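Local structure of methionine-binding lipoprotein MetQ (Bacillus subtilis subsp. subtilis, 4GOT) at residues A[25-30]-A[224-229]; A[41-46]-A[58-63]; A[119-124]-A[130-135]. The protein probably captures methionine and hands it to the membrane permease of the MetNPQ ABC importer, with a role in methionine sulfoxide transport as well. All coordinates share one frame; numbering follows the deposited sequence. Where two conformers were deposited one is given.

Overall arrangement
Contacts 1 and 2 belong to the lobe built on the six-stranded mixed sheet, contact 3 to the lobe built on the five-stranded one, with the selenomethionine ligand between them. Contact 1 is peripheral and partly buried, an apolar helix-to-helix seam about 39 Å from contact 3 (between centres). Contact 2 is fully buried, its centre about 8 Å from that of the chain; it pairs a helix start with a central strand through aromatic rings and supplies Y43, F60 and H62 to the pocket. Contact 3, also buried though about 19 Å from the chain's centre, mixes aliphatic packing with an arginine that reaches the ligand carboxylate. Contacts 2 and 3 touch beside the ligand, H62 CD2 standing 3.9 Å from R119 NH1.

Contact 1: A[25-30]-A[224-229]; sequences EPLLKE and MEVLHS
V226 projects its two methyl groups at the helix carrying L27 and L28, and takes up the greater part of the contact on its side. CG1 of V226 lies 3.6 Å from L27 CB. CG2 of V226 packs against L27 CB as well and reaches L28, 4.0 Å from L28 CD2. CG1 is anti to the backbone N (chi1 173°), a torsion that turns both methyls onto L27; this holds for one of two deposited conformers and is doubtful for the other. The nearest CA atoms, of L27 and V226, are 6.4 Å apart. At the end of the seam L27 CD1 rests 3.7 Å from S229 OG, an apolar methyl against a hydroxyl already engaged. That hydroxyl donates to V226 O over 2.7 Å, lying in the carbonyl plane, and the same carbonyl receives S229 N at 2.9 Å. S229 is also the N-cap of the next helix, its OG bonded to I232 N. With an alanine here, the backbone N of I232 would probably lose its cap and V226 O one of its two donors, so that the turn between the helices would be less firmly set. Around the seam, A24 and K31 also touch V226, and K231 and I232 of helix 230-239 touch L27 and V226; helix 218-227 lies between helix 14-29 and strand 206-211, whose I208 meets L227.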
loop_
_atom_site.group_PDB
_atom_site.type_symbol
_atom_site.label_atom_id
_atom_site.label_comp_id
_atom_site.label_asym_id
_atom_site.label_seq_id
_atom_site.Cartn_x
_atom_site.Cartn_y
_atom_site.Cartn_z
ATOM N N GLU A 25 -4.232 -20.493 1.498
ATOM C CA GLU A 25 -3.984 -21.714 0.679
ATOM C C GLU A 25 -4.811 -22.995 1.025
ATOM O O GLU A 25 -5.376 -23.606 0.147
ATOM C CB GLU A 25 -2.482 -22.056 0.629
ATOM C CG GLU A 25 -2.172 -23.320 -0.162
ATOM C CD GLU A 25 -0.698 -23.482 -0.519
ATOM O OE1 GLU A 25 0.190 -23.005 0.241
ATOM O OE2 GLU A 25 -0.437 -24.111 -1.567
ATOM N N PRO A 26 -4.867 -23.400 2.301
ATOM C CA PRO A 26 -5.690 -24.574 2.627
ATOM C C PRO A 26 -7.206 -24.358 2.469
ATOM O O PRO A 26 -7.937 -25.326 2.182
ATOM C CB PRO A 26 -5.319 -24.904 4.088
ATOM C CG PRO A 26 -4.508 -23.767 4.586
ATOM C CD PRO A 26 -4.015 -22.970 3.422
ATOM N N LEU A 27 -7.656 -23.118 2.661
ATOM C CA LEU A 27 -9.032 -22.769 2.425
ATOM C C LEU A 27 -9.392 -22.801 0.907
ATOM O O LEU A 27 -10.509 -23.211 0.523
ATOM C CB LEU A 27 -9.374 -21.409 3.077
ATOM C CG LEU A 27 -9.074 -21.248 4.586
ATOM C CD1 LEU A 27 -9.497 -19.829 4.982
ATOM C CD2 LEU A 27 -9.769 -22.260 5.472
ATOM N N LEU A 28 -8.457 -22.404 0.050
ATOM C CA LEU A 28 -8.647 -22.554 -1.410
ATOM C C LEU A 28 -8.665 -24.007 -1.886
ATOM O O LEU A 28 -9.427 -24.346 -2.779
ATOM C CB LEU A 28 -7.560 -21.795 -2.201
ATOM C CG LEU A 28 -7.812 -20.316 -2.360
ATOM C CD1 LEU A 28 -6.547 -19.654 -2.903
ATOM C CD2 LEU A 28 -9.047 -20.065 -3.228
ATOM N N LYS A 29 -7.806 -24.855 -1.326
ATOM C CA LYS A 29 -7.837 -26.298 -1.623
ATOM C C LYS A 29 -9.200 -26.925 -1.221
ATOM O O LYS A 29 -9.741 -27.771 -1.942
ATOM C CB LYS A 29 -6.658 -27.017 -0.944
ATOM C CG LYS A 29 -6.499 -28.470 -1.387
ATOM C CD LYS A 29 -5.250 -29.149 -0.827
ATOM C CE LYS A 29 -5.449 -29.705 0.593
ATOM N NZ LYS A 29 -4.645 -30.946 0.855
ATOM N N GLU A 30 -9.783 -26.454 -0.116
ATOM C CA GLU A 30 -11.159 -26.855 0.285
ATOM C C GLU A 30 -12.272 -26.473 -0.713
ATOM O O GLU A 30 -13.387 -27.039 -0.662
ATOM C CB GLU A 30 -11.496 -26.341 1.703
ATOM C CG GLU A 30 -10.891 -27.228 2.811
ATOM C CD GLU A 30 -10.718 -26.543 4.178
ATOM O OE1 GLU A 30 -11.349 -25.484 4.439
ATOM O OE2 GLU A 30 -9.934 -27.074 5.008
HETATM N N MSE A 224 -11.528 -14.347 -3.668
HETATM C CA MSE A 224 -12.190 -13.269 -2.935
HETATM C C MSE A 224 -12.949 -13.808 -1.747
HETATM O O MSE A 224 -12.915 -13.223 -0.688
HETATM C CB MSE A 224 -13.148 -12.478 -3.840
HETATM C CG MSE A 224 -12.460 -11.736 -4.976
HETATM SE SE MSE A 224 -10.814 -10.839 -4.426
HETATM C CE MSE A 224 -11.558 -9.533 -3.193
ATOM N N GLU A 225 -13.631 -14.939 -1.950
ATOM C CA GLU A 225 -14.352 -15.652 -0.900
ATOM C C GLU A 225 -13.462 -16.019 0.288
ATOM O O GLU A 225 -13.799 -15.767 1.429
ATOM C CB GLU A 225 -15.004 -16.918 -1.455
ATOM C CG GLU A 225 -16.406 -16.715 -1.990
ATOM C CD GLU A 225 -17.107 -18.020 -2.407
ATOM O OE1 GLU A 225 -16.538 -19.129 -2.218
ATOM O OE2 GLU A 225 -18.240 -17.940 -2.931
ATOM N N VAL A 226 -12.345 -16.680 0.033
ATOM C CA VAL A 226 -11.420 -17.016 1.116
ATOM C C VAL A 226 -10.847 -15.760 1.816
ATOM O O VAL A 226 -10.779 -15.722 3.064
ATOM C CB VAL A 226 -10.278 -17.943 0.643
ATOM C CG1 VAL A 226 -9.262 -18.111 1.758
ATOM C CG2 VAL A 226 -10.842 -19.301 0.226
ATOM N N LEU A 227 -10.487 -14.737 1.035
ATOM C CA LEU A 227 -9.852 -13.513 1.600
ATOM C C LEU A 227 -10.835 -12.662 2.443
ATOM O O LEU A 227 -10.425 -11.748 3.218
ATOM C CB LEU A 227 -9.207 -12.658 0.521
ATOM C CG LEU A 227 -8.034 -13.241 -0.238
ATOM C CD1 LEU A 227 -7.630 -12.320 -1.402
ATOM C CD2 LEU A 227 -6.864 -13.543 0.685
ATOM N N HIS A 228 -12.104 -12.989 2.336
ATOM C CA HIS A 228 -13.133 -12.352 3.223
ATOM C C HIS A 228 -13.659 -13.303 4.264
ATOM O O HIS A 228 -14.562 -12.946 4.999
ATOM C CB HIS A 228 -14.240 -11.702 2.390
ATOM C CG HIS A 228 -13.737 -10.492 1.709
ATOM N ND1 HIS A 228 -13.700 -9.270 2.344
ATOM C CD2 HIS A 228 -13.079 -10.331 0.529
ATOM C CE1 HIS A 228 -13.070 -8.398 1.562
ATOM N NE2 HIS A 228 -12.674 -9.021 0.460
ATOM N N SER A 229 -13.093 -14.515 4.347
ATOM C CA SER A 229 -13.554 -15.475 5.398
ATOM C C SER A 229 -13.282 -14.944 6.823
ATOM O O SER A 229 -12.396 -14.094 7.032
ATOM C CB SER A 229 -12.881 -16.843 5.222
ATOM O OG SER A 229 -11.486 -16.782 5.468
#

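Contact 2: A[41-46]-A[58-63]. With MSE (selenomethionine), chain B.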
loop_
_atom_site.group_PDB
_atom_site.type_symbol
_atom_site.label_atom_id
_atom_site.label_comp_id
_atom_site.label_asym_id
_atom_site.label_seq_id
_atom_site.Cartn_x
_atom_site.Cartn_y
_atom_site.Cartn_z
ATOM N N SER A 41 10.482 -7.658 -6.856
ATOM C CA SER A 41 11.411 -6.735 -6.146
ATOM C C SER A 41 10.917 -5.300 -5.971
ATOM O O SER A 41 11.429 -4.578 -5.123
ATOM C CB SER A 41 12.792 -6.713 -6.788
ATOM O OG SER A 41 12.735 -6.581 -8.192
ATOM N N ASP A 42 9.979 -4.844 -6.795
ATOM C CA ASP A 42 9.408 -3.498 -6.563
ATOM C C ASP A 42 8.043 -3.350 -7.196
ATOM O O ASP A 42 7.660 -4.118 -8.072
ATOM C CB ASP A 42 10.385 -2.380 -7.032
ATOM C CG ASP A 42 10.075 -1.859 -8.452
ATOM O OD1 ASP A 42 10.491 -2.529 -9.408
ATOM O OD2 ASP A 42 9.408 -0.776 -8.604
ATOM N N TYR A 43 7.300 -2.359 -6.668
ATOM C CA TYR A 43 5.930 -2.121 -6.940
ATOM C C TYR A 43 5.650 -2.050 -8.434
ATOM O O TYR A 43 4.574 -2.468 -8.872
ATOM C CB TYR A 43 5.521 -0.758 -6.326
ATOM C CG TYR A 43 5.215 -0.630 -4.829
ATOM C CD1 TYR A 43 4.986 -1.712 -4.008
ATOM C CD2 TYR A 43 5.109 0.653 -4.260
ATOM C CE1 TYR A 43 4.661 -1.544 -2.658
ATOM C CE2 TYR A 43 4.797 0.844 -2.921
ATOM C CZ TYR A 43 4.577 -0.263 -2.117
ATOM O OH TYR A 43 4.268 -0.067 -0.806
ATOM N N LYS A 44 6.585 -1.536 -9.228
ATOM C CA LYS A 44 6.325 -1.347 -10.667
ATOM C C LYS A 44 6.242 -2.686 -11.416
ATOM O O LYS A 44 5.701 -2.750 -12.516
ATOM C CB LYS A 44 7.375 -0.427 -11.316
ATOM C CG LYS A 44 7.298 1.063 -10.967
ATOM C CD LYS A 44 5.904 1.664 -11.248
ATOM C CE LYS A 44 5.918 2.967 -12.054
ATOM N NZ LYS A 44 6.755 4.018 -11.418
HETATM N N MSE A 45 6.780 -3.752 -10.817
HETATM C CA MSE A 45 6.777 -5.055 -11.458
HETATM C C MSE A 45 5.425 -5.793 -11.481
HETATM O O MSE A 45 5.185 -6.644 -12.359
HETATM C CB MSE A 45 7.845 -5.963 -10.816
HETATM C CG MSE A 45 9.219 -5.458 -11.099
HETATM SE SE MSE A 45 10.566 -6.707 -10.404
HETATM C CE MSE A 45 10.182 -8.245 -11.565
ATOM N N TYR A 46 4.550 -5.497 -10.523
ATOM C CA TYR A 46 3.376 -6.336 -10.263
ATOM C C TYR A 46 2.318 -6.207 -11.374
ATOM O O TYR A 46 1.855 -7.201 -11.879
ATOM C CB TYR A 46 2.804 -6.002 -8.883
ATOM C CG TYR A 46 3.711 -6.472 -7.763
ATOM C CD1 TYR A 46 4.747 -5.681 -7.286
ATOM C CD2 TYR A 46 3.553 -7.740 -7.200
ATOM C CE1 TYR A 46 5.611 -6.154 -6.271
ATOM C CE2 TYR A 46 4.419 -8.217 -6.217
ATOM C CZ TYR A 46 5.437 -7.431 -5.740
ATOM O OH TYR A 46 6.236 -7.919 -4.707
ATOM N N ASN A 58 -2.706 -9.943 -9.022
ATOM C CA ASN A 58 -1.712 -9.401 -8.109
ATOM C C ASN A 58 -2.438 -8.859 -6.857
ATOM O O ASN A 58 -3.623 -8.588 -6.905
ATOM C CB ASN A 58 -0.752 -8.376 -8.800
ATOM C CG ASN A 58 -1.444 -7.130 -9.300
ATOM O OD1 ASN A 58 -2.286 -6.543 -8.611
ATOM N ND2 ASN A 58 -0.996 -6.642 -10.457
ATOM N N TYR A 59 -1.700 -8.759 -5.755
ATOM C CA TYR A 59 -2.219 -8.347 -4.447
ATOM C C TYR A 59 -1.085 -7.534 -3.815
ATOM O O TYR A 59 -0.133 -8.098 -3.216
ATOM C CB TYR A 59 -2.507 -9.610 -3.633
ATOM C CG TYR A 59 -3.039 -9.429 -2.249
ATOM C CD1 TYR A 59 -3.790 -8.327 -1.900
ATOM C CD2 TYR A 59 -2.854 -10.433 -1.290
ATOM C CE1 TYR A 59 -4.289 -8.207 -0.629
ATOM C CE2 TYR A 59 -3.366 -10.321 -0.016
ATOM C CZ TYR A 59 -4.055 -9.204 0.323
ATOM O OH TYR A 59 -4.597 -9.081 1.563
ATOM N N PHE A 60 -1.140 -6.225 -4.047
ATOM C CA PHE A 60 -0.075 -5.301 -3.611
ATOM C C PHE A 60 -0.446 -3.817 -3.560
ATOM O O PHE A 60 0.271 -3.080 -2.897
ATOM C CB PHE A 60 1.215 -5.468 -4.474
ATOM C CG PHE A 60 1.177 -4.674 -5.748
ATOM C CD1 PHE A 60 0.316 -5.030 -6.776
ATOM C CD2 PHE A 60 1.901 -3.480 -5.869
ATOM C CE1 PHE A 60 0.229 -4.251 -7.922
ATOM C CE2 PHE A 60 1.831 -2.709 -7.022
ATOM C CZ PHE A 60 0.998 -3.110 -8.052
ATOM N N GLN A 61 -1.530 -3.374 -4.229
ATOM C CA GLN A 61 -1.788 -1.929 -4.466
ATOM C C GLN A 61 -3.148 -1.493 -4.014
ATOM O O GLN A 61 -3.982 -2.322 -3.697
ATOM C CB GLN A 61 -1.679 -1.639 -5.980
ATOM C CG GLN A 61 -2.880 -2.121 -6.806
ATOM C CD GLN A 61 -2.577 -2.316 -8.269
ATOM O OE1 GLN A 61 -2.087 -1.409 -8.945
ATOM N NE2 GLN A 61 -2.877 -3.523 -8.788
ATOM N N HIS A 62 -3.408 -0.196 -4.092
ATOM C CA HIS A 62 -4.768 0.350 -3.855
ATOM C C HIS A 62 -5.308 0.906 -5.190
ATOM O O HIS A 62 -4.606 0.894 -6.193
ATOM C CB HIS A 62 -4.767 1.432 -2.762
ATOM C CG HIS A 62 -3.580 2.363 -2.805
ATOM N ND1 HIS A 62 -3.367 3.292 -3.817
ATOM C CD2 HIS A 62 -2.553 2.519 -1.935
ATOM C CE1 HIS A 62 -2.244 3.950 -3.577
ATOM N NE2 HIS A 62 -1.709 3.478 -2.461
ATOM N N ILE A 63 -6.560 1.354 -5.200
ATOM C CA ILE A 63 -7.217 1.800 -6.437
ATOM C C ILE A 63 -6.495 3.038 -7.047
ATOM O O ILE A 63 -6.261 3.057 -8.250
ATOM C CB ILE A 63 -8.751 2.032 -6.252
ATOM C CG1 ILE A 63 -9.514 0.714 -6.039
ATOM C CG2 ILE A 63 -9.365 2.858 -7.403
ATOM C CD1 ILE A 63 -10.819 0.895 -5.282
HETATM N N MSE B 300 0.653 -1.868 0.571
HETATM C CA MSE B 300 0.909 -0.435 0.242
HETATM C C MSE B 300 0.052 0.551 1.106
HETATM O O MSE B 300 -1.128 0.334 1.171
HETATM O OXT MSE B 300 0.468 1.576 1.702
HETATM C CB MSE B 300 0.572 -0.207 -1.240
HETATM C CG MSE B 300 1.041 1.088 -1.823
HETATM SE SE MSE B 300 0.380 1.391 -3.665
HETATM C CE MSE B 300 1.691 0.087 -4.653
#
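Y46 lays its CB and ring over one face of the F60 ring. Y46 CB stands 3.4 Å from the F60 ring centroid and 18° off its normal, a CH-pi contact, and the rings form an offset stack with centroids 4.7 Å apart and planes at 20°. Q61 CB covers the opposite face of F60, so this ring is sandwiched and unlikely to turn. Y46 CG sits anti to its carbonyl carbon (chi1 -70°), which brings the ring across F60 while its OH goes to L40 N. Beside the stack, N58 ND2 reaches Y46 O over 3.2 Å in a weak bond, its firmer partner being N47 OD1. Helix 44-51 links strands 34-38 and 57-62, which lie parallel with strand 7-12 between them: a beta-alpha-beta crossover in one lobe of this solute-binding protein fold. Where the strand turns its corner, F60 CE2 lies 3.3 Å from Y43 O and the pocket begins. The ligand methyl CE sits over the centre of the Y43 ring, 3.5 Å from Y43 CD2, and Y43 OH is bonded to N180 OD1. The ligand SE lies over one face of the H62 ring, 3.2 Å from H62 NE2, whose hydrogen-bond partner is E116 OE2. On the more open side D42 OD2, met from above its carboxylate plane, caps K44 N at 3.0 Å, and K44 itself leans on helix 63-72.

Contact 3: A[119-124]-A[130-135]. With MSE (selenomethionine), chain B.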
loop_
_atom_site.group_PDB
_atom_site.type_symbol
_atom_site.label_atom_id
_atom_site.label_comp_id
_atom_site.label_asym_id
_atom_site.label_seq_id
_atom_site.Cartn_x
_atom_site.Cartn_y
_atom_site.Cartn_z
ATOM N N ARG A 119 -1.590 11.348 -0.541
ATOM C CA ARG A 119 -1.737 10.580 0.722
ATOM C C ARG A 119 -0.722 11.071 1.788
ATOM O O ARG A 119 -1.059 11.306 2.922
ATOM C CB ARG A 119 -1.525 9.091 0.443
ATOM C CG ARG A 119 -1.864 8.168 1.594
ATOM C CD ARG A 119 -1.578 6.711 1.258
ATOM N NE ARG A 119 -2.092 5.871 2.329
ATOM C CZ ARG A 119 -1.902 4.556 2.424
ATOM N NH1 ARG A 119 -1.202 3.871 1.517
ATOM N NH2 ARG A 119 -2.426 3.919 3.470
HETATM N N MSE A 120 0.541 11.172 1.389
HETATM C CA MSE A 120 1.618 11.753 2.209
HETATM C C MSE A 120 1.388 13.198 2.632
HETATM O O MSE A 120 1.439 13.530 3.828
HETATM C CB MSE A 120 2.946 11.643 1.430
HETATM C CG MSE A 120 3.316 10.216 1.190
HETATM SE SE MSE A 120 4.859 10.034 0.057
HETATM C CE MSE A 120 4.233 9.476 -1.705
ATOM N N LEU A 121 1.080 14.068 1.676
ATOM C CA LEU A 121 0.871 15.467 1.998
ATOM C C LEU A 121 -0.337 15.695 2.927
ATOM O O LEU A 121 -0.335 16.650 3.719
ATOM C CB LEU A 121 0.746 16.319 0.707
ATOM C CG LEU A 121 1.999 16.287 -0.180
ATOM C CD1 LEU A 121 1.753 17.177 -1.384
ATOM C CD2 LEU A 121 3.296 16.650 0.562
ATOM N N ALA A 122 -1.334 14.811 2.843
ATOM C CA ALA A 122 -2.579 14.955 3.614
ATOM C C ALA A 122 -2.270 14.717 5.089
ATOM O O ALA A 122 -2.874 15.348 5.950
ATOM C CB ALA A 122 -3.660 13.992 3.128
HETATM N N MSE A 123 -1.330 13.816 5.365
HETATM C CA MSE A 123 -0.861 13.591 6.739
HETATM C C MSE A 123 -0.162 14.806 7.324
HETATM O O MSE A 123 -0.330 15.095 8.494
HETATM C CB MSE A 123 0.098 12.402 6.812
HETATM C CG MSE A 123 -0.630 11.093 6.659
HETATM SE SE MSE A 123 0.528 9.584 6.885
HETATM C CE MSE A 123 0.617 9.605 8.853
ATOM N N LEU A 124 0.642 15.488 6.511
ATOM C CA LEU A 124 1.293 16.703 6.940
ATOM C C LEU A 124 0.261 17.824 7.117
ATOM O O LEU A 124 0.409 18.626 8.006
ATOM C CB LEU A 124 2.376 17.152 5.992
ATOM C CG LEU A 124 3.495 16.133 5.659
ATOM C CD1 LEU A 124 4.580 16.781 4.798
ATOM C CD2 LEU A 124 4.087 15.567 6.947
ATOM N N ILE A 130 1.448 21.989 6.872
ATOM C CA ILE A 130 1.217 22.623 5.556
ATOM C C ILE A 130 -0.274 22.803 5.289
ATOM O O ILE A 130 -1.105 22.216 5.983
ATOM C CB ILE A 130 1.830 21.811 4.382
ATOM C CG1 ILE A 130 1.157 20.438 4.223
ATOM C CG2 ILE A 130 3.331 21.676 4.561
ATOM C CD1 ILE A 130 1.546 19.702 2.948
ATOM N N THR A 131 -0.618 23.643 4.318
ATOM C CA THR A 131 -1.991 23.672 3.799
ATOM C C THR A 131 -1.898 23.346 2.300
ATOM O O THR A 131 -0.916 23.711 1.628
ATOM C CB THR A 131 -2.738 24.998 4.011
ATOM O OG1 THR A 131 -2.136 25.982 3.188
ATOM C CG2 THR A 131 -2.713 25.496 5.471
ATOM N N LEU A 132 -2.892 22.590 1.814
ATOM C CA LEU A 132 -3.021 22.222 0.409
ATOM C C LEU A 132 -4.157 23.034 -0.201
ATOM O O LEU A 132 -5.113 23.405 0.507
ATOM C CB LEU A 132 -3.285 20.716 0.253
ATOM C CG LEU A 132 -2.125 19.759 0.547
ATOM C CD1 LEU A 132 -2.683 18.349 0.675
ATOM C CD2 LEU A 132 -1.019 19.810 -0.509
ATOM N N ASP A 133 -4.025 23.359 -1.489
ATOM C CA ASP A 133 -5.096 24.016 -2.271
ATOM C C ASP A 133 -6.448 23.251 -2.150
ATOM O O ASP A 133 -6.576 22.116 -2.601
ATOM C CB ASP A 133 -4.647 24.080 -3.739
ATOM C CG ASP A 133 -5.636 24.822 -4.644
ATOM O OD1 ASP A 133 -6.669 25.356 -4.192
ATOM O OD2 ASP A 133 -5.360 24.879 -5.854
ATOM N N SER A 134 -7.470 23.874 -1.545
ATOM C CA SER A 134 -8.739 23.188 -1.366
ATOM C C SER A 134 -9.483 22.878 -2.693
ATOM O O SER A 134 -10.467 22.139 -2.693
ATOM C CB SER A 134 -9.636 23.987 -0.423
ATOM O OG SER A 134 -10.074 25.171 -1.063
ATOM N N LYS A 135 -9.041 23.472 -3.809
ATOM C CA LYS A 135 -9.649 23.233 -5.125
ATOM C C LYS A 135 -9.103 21.989 -5.789
ATOM O O LYS A 135 -9.506 21.680 -6.883
ATOM C CB LYS A 135 -9.479 24.457 -6.054
ATOM C CG LYS A 135 -10.062 25.732 -5.483
ATOM C CD LYS A 135 -9.864 26.947 -6.376
ATOM C CE LYS A 135 -10.551 28.162 -5.755
ATOM N NZ LYS A 135 -10.544 29.380 -6.606
HETATM N N MSE B 300 0.653 -1.868 0.571
HETATM C CA MSE B 300 0.909 -0.435 0.242
HETATM C C MSE B 300 0.052 0.551 1.106
HETATM O O MSE B 300 -1.128 0.334 1.171
HETATM O OXT MSE B 300 0.468 1.576 1.702
HETATM C CB MSE B 300 0.572 -0.207 -1.240
HETATM C CG MSE B 300 1.041 1.088 -1.823
HETATM SE SE MSE B 300 0.380 1.391 -3.665
HETATM C CE MSE B 300 1.691 0.087 -4.653
#
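R119 NH1 is held by two anionic groups, the ligand carboxylate and E116. It donates to OXT of the bound selenomethionine over 2.8 Å, with an N-H...O angle of 137°, and OXT lies at the edge of the guanidinium, near its plane. The salt bridge to E116 OE2 shares this nitrogen, while NH2 of R119 pairs with E197 OE1 and makes a weak bond to E87 O. The chain gets there by being stretched: CG is anti to the backbone N (chi1 -171°) and the following torsions continue straight, carrying the charge from the helix to the ligand.

The other side of the same helix turns to strand 131-132 and to I130 just before it, and the side chains that meet there are all aliphatic. L121 CD1 lies 3.9 Å from L132 CD2, the two side chains crossing at about a right angle. One turn on, L124 CB is 3.9 Å from I130 CG1. I130 CD1 reaches back to 3.7 Å from L121 O, so the isoleucine packs on both backbone and side chain. I130 and L132 turn their CB atoms to the helix while T131 between them turns away, as expected along an extended chain. The strand pairs with 146-148 in a two-stranded antiparallel sheet, whose I146 touches both I130 and L132; E125 OE2 receives L132 N. Beyond it, D133 OD1 accepts K135 N at 3.1 Å in an Asx turn. M120, M123 and L124 meet F176 of strand 174-177, part of the lobe's five-stranded sheet.

The helix thus carries aliphatic packing on one side and an ionic arginine on the other: the acids E116 and E197 probably hold the guanidinium in place, while its positive charge and the NH1 bond to OXT would favour a ligand with a carboxylate.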